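Local coordinates for protein agmatine ureohydrolase (Thermoplasma volcanium GSS1, PDB 3PZL) that binds two manganese ions per subunit and, as a member of the arginase family, probably hydrolyses agmatine to putrescine and urea, at residues Tyr65-Leu79 with Ala287-Lys299. Sequence-based numbering, arbitrary orientation.
Sequences YVNLESYEYSYGIDL and AKLLQVFIASREK
Gln-291, on helix 281-303 of the arginase-type alpha/beta fold, reaches into the bend of segment 65-79, whose short antiparallel strands 71-72 and 77-78 form a beta hairpin lying against this helix. With CG beside its backbone N (chi1 -80°) and the chain extended beyond, its amide is carried between Leu-68 and Leu-79. NE2 uses both its hydrogens: one goes to the Tyr-65 OH at 3.2 Å, the other to the Glu-69 O at 2.9 Å, and both acceptors lie close to the amide plane, which stands at 90° to the tyrosine ring. Asp-27 holds the same hydroxyl. The Gln-291 OE1 accepts from the Lys-288 NZ at 3.1 Å, so the amide is gripped at both ends and its flip is fixed. A leucine here would probably leave the Glu-69 carbonyl without this donor and the Lys-288 ammonium with one partner fewer.

Lys-288 also forms a buried salt bridge with Glu-72: its NZ meets the syn side of OE1 at 2.8 Å, 27° out of the carboxylate plane. The Leu-68 CD2 lies against the lysine's CD, while the Leu-68 CD1 packs on the Ala-287 methyl. Toward the hairpin turn, a G1 beta bulge sets Gly-76 and Ile-77 opposite Glu-72. Here the Tyr-75 ring lies with one face over Ser-296, and the Ala-295 CB sits among Glu-72, Tyr-75 and Ile-77. Arg-255 and Glu-259 of helix 251-261 also touch Tyr-75. Crossing Glu-298 at about a right angle, Ile-77 brings its CD1 to 3.8 Å from the Glu-298 CB. Two residues on from Ile-77, the Leu-79 CD2 rests 3.7 Å from the Ile-294 CG2.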
ATOM      1  N   TYR B  65      13.165  12.973  -9.919  1.00 44.58           N
ATOM      2  CA  TYR B  65      14.191  13.444 -10.805  1.00 44.57           C
ATOM      3  C   TYR B  65      15.570  13.066 -10.280  1.00 44.75           C
ATOM      4  O   TYR B  65      16.483  12.866 -11.060  1.00 45.79           O
ATOM      5  CB  TYR B  65      14.097  14.934 -11.007  1.00 45.09           C
ATOM      6  CG  TYR B  65      14.883  15.446 -12.202  1.00 45.74           C
ATOM      7  CD1 TYR B  65      14.258  15.691 -13.441  1.00 46.60           C
ATOM      8  CD2 TYR B  65      16.228  15.701 -12.095  1.00 46.84           C
ATOM      9  CE1 TYR B  65      14.974  16.175 -14.534  1.00 48.16           C
ATOM     10  CE2 TYR B  65      16.956  16.189 -13.176  1.00 51.58           C
ATOM     11  CZ  TYR B  65      16.334  16.417 -14.390  1.00 49.24           C
ATOM     12  OH  TYR B  65      17.104  16.889 -15.414  1.00 48.21           O
ATOM     13  N   VAL B  66      15.706  12.924  -8.971  1.00 43.99           N
ATOM     14  CA  VAL B  66      16.988  12.606  -8.374  1.00 44.49           C
ATOM     15  C   VAL B  66      17.550  11.287  -8.912  1.00 44.79           C
ATOM     16  O   VAL B  66      18.770  11.142  -9.056  1.00 45.10           O
ATOM     17  CB  VAL B  66      16.950  12.630  -6.778  1.00 45.08           C
ATOM     18  CG1 VAL B  66      16.511  14.002  -6.248  1.00 41.69           C
ATOM     19  CG2 VAL B  66      16.035  11.553  -6.210  1.00 46.83           C
ATOM     20  N   ASN B  67      16.653  10.353  -9.248  1.00 44.67           N
ATOM     21  CA  ASN B  67      17.050   9.084  -9.864  1.00 44.82           C
ATOM     22  C   ASN B  67      17.577   9.180 -11.311  1.00 45.28           C
ATOM     23  O   ASN B  67      18.199   8.235 -11.816  1.00 45.88           O
ATOM     24  CB  ASN B  67      15.932   8.052  -9.767  1.00 44.14           C
ATOM     25  CG  ASN B  67      16.408   6.661 -10.104  1.00 46.18           C
ATOM     26  OD1 ASN B  67      17.507   6.247  -9.680  1.00 48.34           O
ATOM     27  ND2 ASN B  67      15.613   5.930 -10.901  1.00 46.37           N
ATOM     28  N   LEU B  68      17.367  10.321 -11.969  1.00 45.25           N
ATOM     29  CA  LEU B  68      17.781  10.486 -13.358  1.00 45.10           C
ATOM     30  C   LEU B  68      19.168  11.081 -13.446  1.00 46.40           C
ATOM     31  O   LEU B  68      19.578  11.848 -12.571  1.00 47.59           O
ATOM     32  CB  LEU B  68      16.792  11.395 -14.117  1.00 44.81           C
ATOM     33  CG  LEU B  68      15.334  10.960 -14.192  1.00 43.13           C
ATOM     34  CD1 LEU B  68      14.471  12.082 -14.624  1.00 41.48           C
ATOM     35  CD2 LEU B  68      15.122   9.745 -15.088  1.00 43.75           C
ATOM     36  N   GLU B  69      19.882  10.743 -14.515  1.00 47.51           N
ATOM     37  CA  GLU B  69      21.176  11.332 -14.854  1.00 48.27           C
ATOM     38  C   GLU B  69      21.028  12.757 -15.395  1.00 49.39           C
ATOM     39  O   GLU B  69      20.024  13.057 -16.064  1.00 49.77           O
ATOM     40  CB  GLU B  69      21.853  10.488 -15.916  1.00 48.37           C
ATOM     41  CG  GLU B  69      22.242   9.097 -15.451  1.00 50.75           C
ATOM     42  CD  GLU B  69      23.301   9.114 -14.335  1.00 55.46           C
ATOM     43  OE1 GLU B  69      23.785  10.227 -13.978  1.00 55.09           O
ATOM     44  OE2 GLU B  69      23.652   8.014 -13.815  1.00 55.98           O
ATOM     45  N   SER B  70      22.014  13.632 -15.130  1.00 49.37           N
ATOM     46  CA  SER B  70      21.955  14.983 -15.666  1.00 50.70           C
ATOM     47  C   SER B  70      22.243  14.993 -17.178  1.00 51.81           C
ATOM     48  O   SER B  70      21.987  15.984 -17.889  1.00 52.89           O
ATOM     49  CB  SER B  70      22.921  15.903 -14.944  1.00 51.11           C
ATOM     50  OG  SER B  70      22.819  15.735 -13.547  1.00 53.83           O
ATOM     51  N   TYR B  71      22.770  13.884 -17.683  1.00 51.76           N
ATOM     52  CA  TYR B  71      23.115  13.806 -19.082  1.00 52.08           C
ATOM     53  C   TYR B  71      22.215  12.799 -19.755  1.00 52.45           C
ATOM     54  O   TYR B  71      22.053  11.669 -19.262  1.00 53.39           O
ATOM     55  CB  TYR B  71      24.568  13.380 -19.226  1.00 52.44           C
ATOM     56  CG  TYR B  71      25.009  13.130 -20.640  1.00 52.39           C
ATOM     57  CD1 TYR B  71      24.934  11.850 -21.198  1.00 52.87           C
ATOM     58  CD2 TYR B  71      25.516  14.166 -21.414  1.00 53.45           C
ATOM     59  CE1 TYR B  71      25.348  11.614 -22.503  1.00 53.69           C
ATOM     60  CE2 TYR B  71      25.930  13.950 -22.716  1.00 54.32           C
ATOM     61  CZ  TYR B  71      25.846  12.668 -23.265  1.00 54.09           C
ATOM     62  OH  TYR B  71      26.270  12.444 -24.562  1.00 52.13           O
ATOM     63  N   GLU B  72      21.631  13.194 -20.883  1.00 51.83           N
ATOM     64  CA  GLU B  72      20.709  12.329 -21.582  1.00 51.44           C
ATOM     65  C   GLU B  72      21.398  11.620 -22.741  1.00 51.88           C
ATOM     66  O   GLU B  72      21.783  12.224 -23.740  1.00 52.07           O
ATOM     67  CB  GLU B  72      19.461  13.077 -22.050  1.00 50.51           C
ATOM     68  CG  GLU B  72      18.653  12.261 -23.053  1.00 52.56           C
ATOM     69  CD  GLU B  72      17.658  11.340 -22.420  1.00 53.52           C
ATOM     70  OE1 GLU B  72      17.193  11.649 -21.312  1.00 59.31           O
ATOM     71  OE2 GLU B  72      17.324  10.316 -23.003  1.00 52.28           O
ATOM     72  N   TYR B  73      21.518  10.311 -22.598  1.00 52.21           N
ATOM     73  CA  TYR B  73      22.340   9.483 -23.474  1.00 51.91           C
ATOM     74  C   TYR B  73      21.888   9.527 -24.937  1.00 52.05           C
ATOM     75  O   TYR B  73      22.690   9.680 -25.848  1.00 52.66           O
ATOM     76  CB  TYR B  73      22.312   8.053 -22.930  1.00 51.76           C
ATOM     77  CG  TYR B  73      23.096   7.056 -23.711  1.00 51.91           C
ATOM     78  CD1 TYR B  73      22.492   5.897 -24.209  1.00 49.45           C
ATOM     79  CD2 TYR B  73      24.464   7.253 -23.938  1.00 53.34           C
ATOM     80  CE1 TYR B  73      23.240   4.966 -24.931  1.00 51.55           C
ATOM     81  CE2 TYR B  73      25.212   6.333 -24.667  1.00 52.73           C
ATOM     82  CZ  TYR B  73      24.599   5.207 -25.160  1.00 53.31           C
ATOM     83  OH  TYR B  73      25.365   4.323 -25.880  1.00 59.09           O
ATOM     84  N   SER B  74      20.590   9.415 -25.150  1.00 51.76           N
ATOM     85  CA  SER B  74      20.047   9.300 -26.469  1.00 51.25           C
ATOM     86  C   SER B  74      20.074  10.611 -27.242  1.00 51.67           C
ATOM     87  O   SER B  74      19.773  10.649 -28.420  1.00 52.83           O
ATOM     88  CB  SER B  74      18.623   8.798 -26.371  1.00 50.61           C
ATOM     89  OG  SER B  74      18.605   7.568 -25.689  1.00 53.73           O
ATOM     90  N   TYR B  75      20.406  11.704 -26.587  1.00 52.12           N
ATOM     91  CA  TYR B  75      20.450  12.979 -27.281  1.00 51.85           C
ATOM     92  C   TYR B  75      21.814  13.655 -27.202  1.00 52.25           C
ATOM     93  O   TYR B  75      22.100  14.572 -27.946  1.00 52.30           O
ATOM     94  CB  TYR B  75      19.347  13.866 -26.762  1.00 51.17           C
ATOM     95  CG  TYR B  75      17.976  13.255 -26.949  1.00 50.06           C
ATOM     96  CD1 TYR B  75      17.353  13.245 -28.196  1.00 50.39           C
ATOM     97  CD2 TYR B  75      17.301  12.696 -25.880  1.00 49.65           C
ATOM     98  CE1 TYR B  75      16.096  12.683 -28.372  1.00 50.70           C
ATOM     99  CE2 TYR B  75      16.051  12.139 -26.025  1.00 50.74           C
ATOM    100  CZ  TYR B  75      15.446  12.136 -27.274  1.00 54.05           C
ATOM    101  OH  TYR B  75      14.190  11.563 -27.408  1.00 58.07           O
ATOM    102  N   GLY B  76      22.659  13.158 -26.309  1.00 52.54           N
ATOM    103  CA  GLY B  76      23.984  13.706 -26.132  1.00 53.03           C
ATOM    104  C   GLY B  76      23.921  15.137 -25.679  1.00 52.95           C
ATOM    105  O   GLY B  76      24.644  15.970 -26.201  1.00 54.04           O
ATOM    106  N   ILE B  77      23.046  15.402 -24.713  1.00 52.50           N
ATOM    107  CA  ILE B  77      22.802  16.730 -24.184  1.00 52.15           C
ATOM    108  C   ILE B  77      22.893  16.693 -22.679  1.00 52.48           C
ATOM    109  O   ILE B  77      22.212  15.887 -22.025  1.00 51.33           O
ATOM    110  CB  ILE B  77      21.405  17.209 -24.558  1.00 52.23           C
ATOM    111  CG1 ILE B  77      21.326  17.436 -26.075  1.00 53.00           C
ATOM    112  CG2 ILE B  77      20.999  18.460 -23.743  1.00 50.84           C
ATOM    113  CD1 ILE B  77      22.224  18.592 -26.580  1.00 52.22           C
ATOM    114  N   ASP B  78      23.739  17.574 -22.143  1.00 52.97           N
ATOM    115  CA  ASP B  78      23.895  17.763 -20.705  1.00 53.32           C
ATOM    116  C   ASP B  78      22.864  18.797 -20.227  1.00 53.12           C
ATOM    117  O   ASP B  78      22.904  19.974 -20.610  1.00 53.31           O
ATOM    118  CB  ASP B  78      25.332  18.200 -20.387  1.00 53.88           C
ATOM    119  CG  ASP B  78      25.540  18.553 -18.924  1.00 56.10           C
ATOM    120  OD1 ASP B  78      24.748  18.114 -18.053  1.00 57.44           O
ATOM    121  OD2 ASP B  78      26.526  19.275 -18.642  1.00 59.45           O
ATOM    122  N   LEU B  79      21.942  18.343 -19.385  1.00 52.60           N
ATOM    123  CA  LEU B  79      20.849  19.187 -18.931  1.00 52.86           C
ATOM    124  C   LEU B  79      21.288  20.283 -17.974  1.00 53.24           C
ATOM    125  O   LEU B  79      20.652  21.323 -17.894  1.00 52.88           O
ATOM    126  CB  LEU B  79      19.769  18.318 -18.321  1.00 52.62           C
ATOM    127  CG  LEU B  79      19.109  17.424 -19.364  1.00 53.44           C
ATOM    128  CD1 LEU B  79      18.318  16.362 -18.661  1.00 56.53           C
ATOM    129  CD2 LEU B  79      18.199  18.224 -20.286  1.00 54.93           C
ATOM    130  N   ALA B 287       8.980  12.614 -15.281  1.00 42.14           N
ATOM    131  CA  ALA B 287      10.248  13.323 -15.231  1.00 41.72           C
ATOM    132  C   ALA B 287      11.100  13.000 -16.432  1.00 42.91           C
ATOM    133  O   ALA B 287      11.807  13.878 -16.955  1.00 44.28           O
ATOM    134  CB  ALA B 287      10.981  12.972 -14.028  1.00 41.60           C
ATOM    135  N   LYS B 288      11.062  11.752 -16.878  1.00 41.91           N
ATOM    136  CA  LYS B 288      11.805  11.374 -18.069  1.00 42.12           C
ATOM    137  C   LYS B 288      11.284  12.107 -19.325  1.00 42.25           C
ATOM    138  O   LYS B 288      12.031  12.662 -20.112  1.00 41.30           O
ATOM    139  CB  LYS B 288      11.732   9.859 -18.241  1.00 42.22           C
ATOM    140  CG  LYS B 288      12.695   9.301 -19.190  1.00 44.15           C
ATOM    141  CD  LYS B 288      14.113   9.659 -18.755  1.00 46.83           C
ATOM    142  CE  LYS B 288      15.017   9.715 -19.949  1.00 46.57           C
ATOM    143  NZ  LYS B 288      16.444   9.666 -19.504  1.00 48.70           N
ATOM    144  N   LEU B 289       9.973  12.142 -19.481  1.00 43.75           N
ATOM    145  CA  LEU B 289       9.332  12.904 -20.557  1.00 44.21           C
ATOM    146  C   LEU B 289       9.736  14.378 -20.577  1.00 44.96           C
ATOM    147  O   LEU B 289       9.792  14.998 -21.635  1.00 46.01           O
ATOM    148  CB  LEU B 289       7.817  12.785 -20.449  1.00 43.87           C
ATOM    149  CG  LEU B 289       7.232  11.456 -20.934  1.00 43.50           C
ATOM    150  CD1 LEU B 289       5.740  11.462 -20.648  1.00 43.26           C
ATOM    151  CD2 LEU B 289       7.527  11.179 -22.425  1.00 40.18           C
ATOM    152  N   LEU B 290      10.030  14.940 -19.411  1.00 45.31           N
ATOM    153  CA  LEU B 290      10.463  16.337 -19.347  1.00 45.26           C
ATOM    154  C   LEU B 290      11.922  16.459 -19.770  1.00 44.94           C
ATOM    155  O   LEU B 290      12.317  17.463 -20.334  1.00 44.87           O
ATOM    156  CB  LEU B 290      10.248  16.897 -17.931  1.00 45.69           C
ATOM    157  CG  LEU B 290      11.177  17.993 -17.444  1.00 45.95           C
ATOM    158  CD1 LEU B 290      10.775  19.257 -18.133  1.00 48.87           C
ATOM    159  CD2 LEU B 290      11.042  18.111 -15.954  1.00 47.84           C
ATOM    160  N   GLN B 291      12.721  15.438 -19.484  1.00 44.25           N
ATOM    161  CA  GLN B 291      14.096  15.440 -19.925  1.00 44.69           C
ATOM    162  C   GLN B 291      14.099  15.360 -21.426  1.00 45.31           C
ATOM    163  O   GLN B 291      14.816  16.104 -22.099  1.00 45.77           O
ATOM    164  CB  GLN B 291      14.861  14.247 -19.361  1.00 44.30           C
ATOM    165  CG  GLN B 291      15.319  14.419 -17.934  1.00 45.08           C
ATOM    166  CD  GLN B 291      16.498  13.531 -17.604  1.00 46.70           C
ATOM    167  OE1 GLN B 291      16.586  12.365 -18.042  1.00 44.65           O
ATOM    168  NE2 GLN B 291      17.425  14.076 -16.827  1.00 48.13           N
ATOM    169  N   VAL B 292      13.272  14.460 -21.948  1.00 45.25           N
ATOM    170  CA  VAL B 292      13.192  14.219 -23.374  1.00 45.21           C
ATOM    171  C   VAL B 292      12.821  15.484 -24.164  1.00 45.88           C
ATOM    172  O   VAL B 292      13.369  15.741 -25.233  1.00 46.82           O
ATOM    173  CB  VAL B 292      12.220  13.055 -23.676  1.00 44.86           C
ATOM    174  CG1 VAL B 292      11.703  13.098 -25.111  1.00 44.46           C
ATOM    175  CG2 VAL B 292      12.898  11.762 -23.416  1.00 43.34           C
ATOM    176  N   PHE B 293      11.890  16.268 -23.654  1.00 45.67           N
ATOM    177  CA  PHE B 293      11.533  17.488 -24.334  1.00 46.25           C
ATOM    178  C   PHE B 293      12.707  18.451 -24.422  1.00 47.43           C
ATOM    179  O   PHE B 293      13.054  18.913 -25.517  1.00 48.85           O
ATOM    180  CB  PHE B 293      10.380  18.154 -23.632  1.00 46.32           C
ATOM    181  CG  PHE B 293      10.089  19.512 -24.132  1.00 46.82           C
ATOM    182  CD1 PHE B 293       9.213  19.701 -25.178  1.00 47.76           C
ATOM    183  CD2 PHE B 293      10.681  20.610 -23.564  1.00 47.51           C
ATOM    184  CE1 PHE B 293       8.918  20.971 -25.628  1.00 48.05           C
ATOM    185  CE2 PHE B 293      10.398  21.884 -24.028  1.00 48.98           C
ATOM    186  CZ  PHE B 293       9.510  22.064 -25.047  1.00 46.92           C
ATOM    187  N   ILE B 294      13.323  18.755 -23.284  1.00 47.10           N
ATOM    188  CA  ILE B 294      14.428  19.696 -23.256  1.00 48.03           C
ATOM    189  C   ILE B 294      15.594  19.172 -24.098  1.00 48.45           C
ATOM    190  O   ILE B 294      16.082  19.880 -24.978  1.00 49.04           O
ATOM    191  CB  ILE B 294      14.870  20.038 -21.780  1.00 48.36           C
ATOM    192  CG1 ILE B 294      13.764  20.786 -21.042  1.00 48.32           C
ATOM    193  CG2 ILE B 294      16.118  20.854 -21.742  1.00 46.82           C
ATOM    194  CD1 ILE B 294      14.044  20.953 -19.602  1.00 48.26           C
ATOM    195  N   ALA B 295      16.012  17.933 -23.837  1.00 48.35           N
ATOM    196  CA  ALA B 295      17.181  17.359 -24.482  1.00 48.95           C
ATOM    197  C   ALA B 295      17.030  17.316 -25.988  1.00 49.75           C
ATOM    198  O   ALA B 295      17.915  17.750 -26.707  1.00 50.98           O
ATOM    199  CB  ALA B 295      17.535  15.958 -23.910  1.00 47.30           C
ATOM    200  N   SER B 296      15.923  16.789 -26.481  1.00 50.80           N
ATOM    201  CA  SER B 296      15.777  16.652 -27.926  1.00 52.14           C
ATOM    202  C   SER B 296      15.681  18.012 -28.609  1.00 53.57           C
ATOM    203  O   SER B 296      16.068  18.166 -29.772  1.00 55.11           O
ATOM    204  CB  SER B 296      14.565  15.820 -28.290  1.00 51.50           C
ATOM    205  OG  SER B 296      13.402  16.530 -27.959  1.00 52.99           O
ATOM    206  N   ARG B 297      15.158  19.000 -27.895  1.00 54.42           N
ATOM    207  CA  ARG B 297      15.133  20.354 -28.426  1.00 55.50           C
ATOM    208  C   ARG B 297      16.534  20.964 -28.486  1.00 56.66           C
ATOM    209  O   ARG B 297      16.865  21.655 -29.452  1.00 58.09           O
ATOM    210  CB  ARG B 297      14.212  21.247 -27.596  1.00 55.30           C
ATOM    211  CG  ARG B 297      14.006  22.604 -28.190  1.00 54.43           C
ATOM    212  CD  ARG B 297      12.821  23.294 -27.552  1.00 54.50           C
ATOM    213  NE  ARG B 297      12.422  24.494 -28.293  1.00 54.70           N
ATOM    214  CZ  ARG B 297      13.022  25.667 -28.167  1.00 54.90           C
ATOM    215  NH1 ARG B 297      14.029  25.787 -27.319  1.00 54.03           N
ATOM    216  NH2 ARG B 297      12.609  26.718 -28.865  1.00 56.28           N
ATOM    217  N   GLU B 298      17.351  20.705 -27.467  1.00 56.47           N
ATOM    218  CA  GLU B 298      18.706  21.207 -27.443  1.00 56.98           C
ATOM    219  C   GLU B 298      19.526  20.557 -28.527  1.00 57.14           C
ATOM    220  O   GLU B 298      20.416  21.207 -29.093  1.00 57.94           O
ATOM    221  CB  GLU B 298      19.372  20.990 -26.073  1.00 56.98           C
ATOM    222  CG  GLU B 298      18.892  21.937 -24.961  1.00 57.39           C
ATOM    223  CD  GLU B 298      19.135  23.409 -25.275  1.00 58.04           C
ATOM    224  OE1 GLU B 298      20.291  23.804 -25.437  1.00 59.28           O
ATOM    225  OE2 GLU B 298      18.176  24.186 -25.335  1.00 59.63           O
ATOM    226  N   LYS B 299      19.233  19.282 -28.809  1.00 56.98           N
ATOM    227  CA  LYS B 299      19.903  18.531 -29.892  1.00 57.46           C
ATOM    228  C   LYS B 299      19.647  19.194 -31.227  1.00 58.46           C
ATOM    229  O   LYS B 299      20.516  19.204 -32.084  1.00 59.40           O
ATOM    230  CB  LYS B 299      19.419  17.091 -29.974  1.00 56.87           C
ATOM    231  CG  LYS B 299      20.260  16.181 -30.855  1.00 56.64           C
ATOM    232  CD  LYS B 299      19.412  15.009 -31.413  1.00 59.42           C
ATOM    233  CE  LYS B 299      20.201  13.682 -31.524  1.00 58.62           C
ATOM    234  NZ  LYS B 299      21.122  13.655 -32.674  1.00 59.67           N
TER